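Side-chain contact in arginine--tRNA ligase (Campylobacter jejuni, PDB 3FNR), which catalyses the ATP-dependent attachment of L-arginine to tRNA(Arg), releasing AMP and diphosphate, as a monomeric aminoacyl-tRNA synthetase of class I: residues H348-K353 / N417-S422. The protein carries 1 engineered substitution. Numbering follows the deposited sequence.
Sequences HQVFAK and NKVVGS. With SO4 (sulfate ion), chain D.
V350 and K353, on the last turn of helix 336-353, meet V419 and V420 in a small apolar contact, beside which a sulfate ion links K353 to the loop, within the helical DALR anticodon-binding domain. The second segment is the loop joining helices 398-416 and 425-445, which makes a type II beta turn from V419 to S422. V350 CG2 abuts both loop valines, 3.8 Å from V420 CG2 and 3.9 Å from V419 CG1, its side chain sliding past V420 and crossing V419 at about a right angle; Y414 and F432 also touch V350. V420 CG2 also packs obliquely across the aliphatic part of K353, 3.9 Å from its CD. With CG anti to the backbone N (chi1 -176°) and the chain extended beyond it, K353 carries NZ past V420 to the sulfate, 3.2 Å from O4. The ion, probably from the crystallisation liquor, also accepts hydrogen bonds from loop N-H groups: V419 N to O3 at 3.0 Å and a nearly straight bond (165°) from V420 N to O1 at 2.7 Å. Y414 OH is a further partner. Within the turn, S422 OG and S422 N approach V419 O from the same face of its carbonyl plane, the hydroxyl at 3.0 Å and tilted 24° from that plane.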
# COMPACT_ATOMS: atom_id res chain seq x y z
N HIS A 348 -26.50 2.79 12.81
CA HIS A 348 -26.28 2.29 14.17
C HIS A 348 -27.20 2.98 15.18
O HIS A 348 -27.74 2.33 16.07
CB HIS A 348 -24.81 2.46 14.57
CG HIS A 348 -24.48 1.85 15.90
ND1 HIS A 348 -24.22 0.51 16.06
CD2 HIS A 348 -24.37 2.41 17.13
CE1 HIS A 348 -23.96 0.26 17.34
NE2 HIS A 348 -24.05 1.40 18.00
N GLN A 349 -27.38 4.29 15.00
CA GLN A 349 -28.22 5.10 15.89
C GLN A 349 -29.71 4.85 15.73
O GLN A 349 -30.43 4.82 16.73
CB GLN A 349 -27.90 6.58 15.72
CG GLN A 349 -26.97 7.15 16.81
CD GLN A 349 -25.68 6.35 16.99
OE1 GLN A 349 -25.54 5.57 17.93
NE2 GLN A 349 -24.73 6.55 16.07
N VAL A 350 -30.18 4.66 14.49
CA VAL A 350 -31.60 4.36 14.26
C VAL A 350 -32.00 3.00 14.86
O VAL A 350 -33.12 2.83 15.34
CB VAL A 350 -32.04 4.57 12.76
CG1 VAL A 350 -31.52 3.48 11.84
CG2 VAL A 350 -33.55 4.67 12.65
N PHE A 351 -31.06 2.05 14.88
CA PHE A 351 -31.28 0.76 15.52
C PHE A 351 -31.38 0.88 17.05
O PHE A 351 -32.12 0.12 17.69
CB PHE A 351 -30.16 -0.23 15.16
CG PHE A 351 -30.48 -1.10 13.99
CD1 PHE A 351 -31.14 -2.31 14.17
CD2 PHE A 351 -30.12 -0.71 12.70
CE1 PHE A 351 -31.43 -3.12 13.09
CE2 PHE A 351 -30.42 -1.52 11.61
CZ PHE A 351 -31.07 -2.73 11.81
N ALA A 352 -30.63 1.82 17.61
CA ALA A 352 -30.65 2.09 19.04
C ALA A 352 -31.93 2.82 19.42
O ALA A 352 -32.52 2.55 20.46
CB ALA A 352 -29.43 2.90 19.44
N LYS A 353 -32.35 3.73 18.54
CA LYS A 353 -33.60 4.48 18.70
C LYS A 353 -34.82 3.55 18.68
O LYS A 353 -35.74 3.72 19.48
CB LYS A 353 -33.70 5.54 17.59
CG LYS A 353 -34.89 6.47 17.68
CD LYS A 353 -34.90 7.46 16.51
CE LYS A 353 -36.19 8.29 16.47
NZ LYS A 353 -36.04 9.53 15.66
N ASN A 417 -37.31 9.20 4.37
CA ASN A 417 -38.09 8.07 4.86
C ASN A 417 -38.08 7.95 6.38
O ASN A 417 -37.02 7.84 7.00
CB ASN A 417 -37.63 6.76 4.21
CG ASN A 417 -38.01 6.68 2.74
OD1 ASN A 417 -39.05 6.12 2.38
ND2 ASN A 417 -37.17 7.24 1.88
N LYS A 418 -39.27 8.00 6.97
CA LYS A 418 -39.43 7.83 8.41
C LYS A 418 -39.28 6.35 8.74
O LYS A 418 -39.81 5.50 8.03
CB LYS A 418 -40.82 8.33 8.82
CG LYS A 418 -40.88 9.03 10.17
CD LYS A 418 -40.95 8.05 11.33
CE LYS A 418 -41.74 8.63 12.50
NZ LYS A 418 -43.18 8.26 12.42
N VAL A 419 -38.55 6.04 9.81
CA VAL A 419 -38.23 4.65 10.13
C VAL A 419 -38.90 4.14 11.40
O VAL A 419 -39.77 3.28 11.33
CB VAL A 419 -36.70 4.40 10.14
CG1 VAL A 419 -36.37 2.96 10.56
CG2 VAL A 419 -36.12 4.69 8.76
N VAL A 420 -38.48 4.67 12.55
CA VAL A 420 -38.95 4.20 13.86
C VAL A 420 -40.42 4.58 14.01
O VAL A 420 -40.79 5.72 13.78
CB VAL A 420 -38.10 4.78 15.03
CG1 VAL A 420 -38.59 4.26 16.38
CG2 VAL A 420 -36.63 4.44 14.84
N GLY A 421 -41.25 3.60 14.35
CA GLY A 421 -42.68 3.81 14.50
C GLY A 421 -43.51 3.49 13.28
O GLY A 421 -44.73 3.26 13.39
N SER A 422 -42.88 3.45 12.10
CA SER A 422 -43.61 3.18 10.86
C SER A 422 -44.00 1.70 10.74
O SER A 422 -43.43 0.86 11.43
CB SER A 422 -42.82 3.65 9.64
OG SER A 422 -41.85 2.69 9.27
S SO4 D . -36.55 8.21 12.15
O1 SO4 D . -37.04 6.94 12.65
O2 SO4 D . -35.15 8.34 12.52
O3 SO4 D . -36.70 8.29 10.71
O4 SO4 D . -37.33 9.29 12.74